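Local coordinates for uncharacterized protein (Mycobacterium tuberculosis, PDB 6Y56) that is a nucleotidyltransferase toxin of a toxin-antitoxin system and probably acts by modifying tRNA acceptor stems, at residues D43-F48 with D76-E81; Q99-R102 with R106-Q109. All blocks are in the same frame, centred on the assembly; numbering follows the deposited sequence.

Interaction 1: residues D43-F48 with D76-E81; sequences DNRLVF and DEVVLE
Arg45 NH2 donates a hydrogen bond to Glu81 OE1 at 3.2 Å, nearly straight at 165°, and the charges make this a salt bridge. It joins a classic beta bulge at Arg45 and Leu46, just ahead of strand 47-49 at the edge of the mixed sheet, to the first turns of helix 76-86. The carboxylate oxygen lies close to the guanidinium plane and uses its syn lone pair, yet the two flat groups stand 90° apart: one hydrogen bond rather than a bidentate pair, Arg45 NH1 staying 3.9 Å from Glu81 OE1. Glu81, one helical turn after Val78, reaches across with its chain extended. Arg45 is also stretched out, CG anti to the backbone N (chi1 -171°), which carries its guanidinium over the helix side. There Val78 CG2 covers the centre of one guanidinium face, 3.8 Å from Arg45 CZ. Arg45 NH1 is hydrogen-bonded to the carbonyl of Gln40, so both ends of the group are tied and its rotation should be limited. Deeper in, Leu46 is buried against Val39, Phe41 and Phe71 and meets the helix lightly, its CB 4.4 Å from Val78 CG1. That same methyl, Val78 CG1, rests 3.7 Å from Arg45 O.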
loop_
_atom_site.group_PDB
_atom_site.type_symbol
_atom_site.label_atom_id
_atom_site.label_comp_id
_atom_site.label_asym_id
_atom_site.label_seq_id
_atom_site.Cartn_x
_atom_site.Cartn_y
_atom_site.Cartn_z
ATOM N N ASP A 43 13.179 3.926 9.610
ATOM C CA ASP A 43 13.932 3.384 8.487
ATOM C C ASP A 43 14.652 2.104 8.894
ATOM O O ASP A 43 15.260 2.021 9.968
ATOM C CB ASP A 43 14.968 4.418 8.022
ATOM C CG ASP A 43 14.336 5.622 7.353
ATOM O OD1 ASP A 43 13.333 5.450 6.635
ATOM O OD2 ASP A 43 14.846 6.746 7.543
ATOM N N ASN A 44 14.572 1.097 8.030
ATOM C CA ASN A 44 15.213 -0.200 8.238
ATOM C C ASN A 44 14.690 -0.927 9.465
ATOM O O ASN A 44 15.343 -1.838 9.970
ATOM C CB ASN A 44 16.740 -0.090 8.265
ATOM C CG ASN A 44 17.282 0.552 7.020
ATOM O OD1 ASN A 44 17.093 0.042 5.917
ATOM N ND2 ASN A 44 17.936 1.690 7.179
ATOM N N ARG A 45 13.520 -0.547 9.960
ATOM C CA ARG A 45 12.903 -1.250 11.074
ATOM C C ARG A 45 11.429 -1.530 10.798
ATOM O O ARG A 45 11.015 -2.692 10.723
ATOM C CB ARG A 45 13.078 -0.481 12.386
ATOM C CG ARG A 45 12.629 -1.316 13.568
ATOM C CD ARG A 45 12.817 -0.648 14.913
ATOM N NE ARG A 45 12.836 -1.645 15.990
ATOM C CZ ARG A 45 11.763 -2.275 16.472
ATOM N NH1 ARG A 45 10.545 -2.031 15.997
ATOM N NH2 ARG A 45 11.912 -3.163 17.446
ATOM N N LEU A 46 10.629 -0.477 10.648
ATOM C CA LEU A 46 9.197 -0.645 10.402
ATOM C C LEU A 46 8.697 0.632 9.739
ATOM O O LEU A 46 8.715 1.701 10.362
ATOM C CB LEU A 46 8.469 -0.903 11.712
ATOM C CG LEU A 46 6.988 -1.230 11.587
ATOM C CD1 LEU A 46 6.756 -2.562 10.864
ATOM C CD2 LEU A 46 6.347 -1.237 12.970
ATOM N N VAL A 47 8.279 0.533 8.481
ATOM C CA VAL A 47 7.787 1.679 7.722
ATOM C C VAL A 47 6.420 1.313 7.157
ATOM O O VAL A 47 6.253 0.232 6.586
ATOM C CB VAL A 47 8.765 2.077 6.595
ATOM C CG1 VAL A 47 8.197 3.217 5.774
ATOM C CG2 VAL A 47 10.099 2.500 7.191
ATOM N N PHE A 48 5.448 2.214 7.310
ATOM C CA PHE A 48 4.099 2.029 6.782
ATOM C C PHE A 48 4.111 2.328 5.285
ATOM O O PHE A 48 4.645 3.353 4.851
ATOM C CB PHE A 48 3.214 3.018 7.547
ATOM C CG PHE A 48 1.730 2.909 7.289
ATOM C CD1 PHE A 48 1.119 1.715 6.930
ATOM C CD2 PHE A 48 0.936 4.041 7.465
ATOM C CE1 PHE A 48 -0.260 1.650 6.720
ATOM C CE2 PHE A 48 -0.431 3.979 7.268
ATOM C CZ PHE A 48 -1.027 2.789 6.898
ATOM N N ASP A 76 12.583 -10.434 11.011
ATOM C CA ASP A 76 11.502 -11.317 11.445
ATOM C C ASP A 76 11.107 -11.064 12.898
ATOM O O ASP A 76 9.945 -11.259 13.268
ATOM C CB ASP A 76 11.930 -12.781 11.296
ATOM C CG ASP A 76 12.069 -13.213 9.848
ATOM O OD1 ASP A 76 11.561 -12.519 8.950
ATOM O OD2 ASP A 76 12.708 -14.253 9.602
ATOM N N GLU A 77 12.055 -10.653 13.738
ATOM C CA GLU A 77 11.724 -10.392 15.134
ATOM C C GLU A 77 10.785 -9.207 15.279
ATOM O O GLU A 77 9.923 -9.205 16.162
ATOM C CB GLU A 77 12.989 -10.129 15.928
ATOM C CG GLU A 77 13.545 -11.375 16.504
ATOM C CD GLU A 77 14.956 -11.177 16.945
ATOM O OE1 GLU A 77 15.178 -10.556 18.011
ATOM O OE2 GLU A 77 15.852 -11.610 16.193
ATOM N N VAL A 78 10.956 -8.187 14.433
ATOM C CA VAL A 78 10.067 -7.031 14.466
ATOM C C VAL A 78 8.670 -7.424 14.002
ATOM O O VAL A 78 7.664 -7.013 14.585
ATOM C CB VAL A 78 10.656 -5.887 13.621
ATOM C CG1 VAL A 78 9.617 -4.800 13.390
ATOM C CG2 VAL A 78 11.896 -5.330 14.298
ATOM N N VAL A 79 8.591 -8.242 12.949
ATOM C CA VAL A 79 7.306 -8.748 12.479
ATOM C C VAL A 79 6.579 -9.463 13.602
ATOM O O VAL A 79 5.394 -9.224 13.853
ATOM C CB VAL A 79 7.512 -9.668 11.261
ATOM C CG1 VAL A 79 6.197 -10.299 10.834
ATOM C CG2 VAL A 79 8.146 -8.895 10.107
ATOM N N LEU A 80 7.284 -10.347 14.310
ATOM C CA LEU A 80 6.628 -11.095 15.374
ATOM C C LEU A 80 6.168 -10.172 16.496
ATOM O O LEU A 80 5.067 -10.342 17.029
ATOM C CB LEU A 80 7.558 -12.182 15.909
ATOM C CG LEU A 80 6.927 -13.101 16.968
ATOM C CD1 LEU A 80 5.773 -13.891 16.381
ATOM C CD2 LEU A 80 7.972 -14.038 17.545
ATOM N N GLU A 81 6.986 -9.182 16.858
ATOM C CA GLU A 81 6.590 -8.227 17.889
ATOM C C GLU A 81 5.280 -7.539 17.518
ATOM O O GLU A 81 4.350 -7.460 18.333
ATOM C CB GLU A 81 7.719 -7.214 18.090
ATOM C CG GLU A 81 7.404 -6.075 19.050
ATOM C CD GLU A 81 8.459 -4.977 19.009
ATOM O OE1 GLU A 81 9.370 -5.045 18.159
ATOM O OE2 GLU A 81 8.373 -4.039 19.827
#

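Interaction 2: residues Q99-R102 with R106-Q109; sequences QSTR and RHWQ
Gln99 and Gln109 form a hydrogen-bonded antiparallel pair in the beta hairpin of strands 94-100 and 107-114, with Gln109 N to Gln99 O at 2.7 Å and Gln99 N to Gln109 O at 2.9 Å. Next along, Ser100 and Trp108 make a non-hydrogen-bonded pair, and on their side the packing is tight. The serine CB lies over the six-membered ring of Trp108, 4.0 Å from its centroid and 19° off the normal, a CH-pi contact, while Ser100 N comes within 3.3 Å of Trp108 CE3. Trp108 CG lies anti to the carbonyl carbon (chi1 -58°), which helps bring the indole against Ser100, and Trp108 NE1 is tied to the carbonyl of Gly105 in the turn. The side bearing Thr101 and Gln99 is, by contrast, open to solvent. Nearer the turn the backbone link is Thr101 N to His107 O, 3.0 Å long and almost straight at 178°, although the donor sits out of the plane of that carbonyl. Thr101 OG1 lies at the edge of the imidazole, its separation from His107 ND1 doubtfully short. Arg102 lays a guanidinium face over the CB of His107, with Arg102 NH1 3.3 Å from that carbon, and its NE forms a salt bridge with Asp104. A water accepts from Ser100 OG and donates to His107 O. His107 O therefore accepts hydrogen bonds from both Thr101 N and the water, which helps satisfy this carbonyl and the serine hydroxyl together.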
loop_
_atom_site.group_PDB
_atom_site.type_symbol
_atom_site.label_atom_id
_atom_site.label_comp_id
_atom_site.label_asym_id
_atom_site.label_seq_id
_atom_site.Cartn_x
_atom_site.Cartn_y
_atom_site.Cartn_z
ATOM N N GLN A 99 -4.643 -13.914 11.865
ATOM C CA GLN A 99 -4.434 -15.325 11.578
ATOM C C GLN A 99 -3.467 -15.435 10.410
ATOM O O GLN A 99 -3.640 -14.765 9.391
ATOM C CB GLN A 99 -5.752 -15.995 11.206
ATOM C CG GLN A 99 -5.605 -17.488 10.989
ATOM C CD GLN A 99 -6.936 -18.190 10.842
ATOM O OE1 GLN A 99 -7.124 -19.296 11.355
ATOM N NE2 GLN A 99 -7.872 -17.553 10.139
ATOM N N SER A 100 -2.449 -16.269 10.562
ATOM C CA SER A 100 -1.450 -16.416 9.515
ATOM C C SER A 100 -2.073 -17.065 8.287
ATOM O O SER A 100 -2.850 -18.017 8.397
ATOM C CB SER A 100 -0.312 -17.296 10.027
ATOM O OG SER A 100 0.743 -17.361 9.083
ATOM N N THR A 101 -1.743 -16.537 7.108
ATOM C CA THR A 101 -2.183 -17.149 5.865
ATOM C C THR A 101 -1.095 -17.965 5.190
ATOM O O THR A 101 -1.397 -18.696 4.244
ATOM C CB THR A 101 -2.689 -16.089 4.880
ATOM O OG1 THR A 101 -1.612 -15.205 4.542
ATOM C CG2 THR A 101 -3.840 -15.298 5.484
ATOM N N ARG A 102 0.153 -17.858 5.635
ATOM C CA ARG A 102 1.222 -18.635 5.022
ATOM C C ARG A 102 2.343 -18.818 6.030
ATOM O O ARG A 102 2.434 -18.101 7.032
ATOM C CB ARG A 102 1.720 -18.004 3.716
ATOM C CG ARG A 102 2.151 -16.567 3.840
ATOM C CD ARG A 102 2.661 -15.998 2.511
ATOM N NE ARG A 102 3.642 -14.935 2.738
ATOM C CZ ARG A 102 3.540 -13.688 2.279
ATOM N NH1 ARG A 102 2.500 -13.321 1.539
ATOM N NH2 ARG A 102 4.489 -12.808 2.552
ATOM N N ARG A 106 4.657 -13.640 7.580
ATOM C CA ARG A 106 4.633 -12.276 7.076
ATOM C C ARG A 106 3.330 -11.890 6.402
ATOM O O ARG A 106 3.210 -10.751 5.933
ATOM C CB ARG A 106 5.825 -12.041 6.139
ATOM C CG ARG A 106 7.125 -11.881 6.919
ATOM C CD ARG A 106 8.349 -11.835 6.043
ATOM N NE ARG A 106 9.497 -11.465 6.861
ATOM C CZ ARG A 106 9.864 -10.210 7.109
ATOM N NH1 ARG A 106 9.198 -9.188 6.571
ATOM N NH2 ARG A 106 10.908 -9.979 7.895
ATOM N N HIS A 107 2.341 -12.777 6.359
ATOM C CA HIS A 107 1.046 -12.437 5.781
ATOM C C HIS A 107 -0.064 -12.941 6.683
ATOM O O HIS A 107 -0.065 -14.108 7.090
ATOM C CB HIS A 107 0.844 -12.953 4.359
ATOM C CG HIS A 107 -0.388 -12.393 3.708
ATOM N ND1 HIS A 107 -1.637 -12.949 3.883
ATOM C CD2 HIS A 107 -0.572 -11.295 2.935
ATOM C CE1 HIS A 107 -2.533 -12.240 3.220
ATOM N NE2 HIS A 107 -1.912 -11.232 2.633
ATOM N N TRP A 108 -1.008 -12.063 6.989
ATOM C CA TRP A 108 -1.991 -12.318 8.027
ATOM C C TRP A 108 -3.352 -11.834 7.567
ATOM O O TRP A 108 -3.460 -10.811 6.889
ATOM C CB TRP A 108 -1.619 -11.600 9.334
ATOM C CG TRP A 108 -0.276 -12.011 9.829
ATOM C CD1 TRP A 108 0.939 -11.608 9.344
ATOM C CD2 TRP A 108 0.003 -12.955 10.869
ATOM N NE1 TRP A 108 1.956 -12.242 10.026
ATOM C CE2 TRP A 108 1.401 -13.069 10.968
ATOM C CE3 TRP A 108 -0.799 -13.703 11.737
ATOM C CZ2 TRP A 108 2.015 -13.900 11.899
ATOM C CZ3 TRP A 108 -0.191 -14.526 12.656
ATOM C CH2 TRP A 108 1.203 -14.623 12.730
ATOM N N GLN A 109 -4.390 -12.567 7.933
ATOM C CA GLN A 109 -5.744 -12.062 7.811
ATOM C C GLN A 109 -6.084 -11.307 9.087
ATOM O O GLN A 109 -5.878 -11.826 10.190
ATOM C CB GLN A 109 -6.728 -13.210 7.609
ATOM C CG GLN A 109 -8.165 -12.716 7.568
ATOM C CD GLN A 109 -9.142 -13.718 6.991
ATOM O OE1 GLN A 109 -8.843 -14.913 6.860
ATOM N NE2 GLN A 109 -10.333 -13.234 6.653
HETATM O O HOH W 1 2.098 -15.530 7.916
#

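In the fold
From the N terminus, interaction 1 comes first: the bulge before edge strand 47-49 meets helix 76-86, closing a loop that contains helix 50-59 and strand 68-72, the latter the antiparallel neighbour of 47-49 in the mixed sheet. Interaction 2 follows and closes a short turn, residues 103-105, between strands 94-100 and 107-114 of the same sheet. The contacts stand in series, neither nested nor crossed, with centres about 15 Å apart. Helix 76-86 links them: Asp76 makes a salt bridge to Arg106, and Val79 packs on that guanidinium. The helix is thus held to the bulge at one flank and, at another, to Arg106, just ahead of the hairpin's second strand.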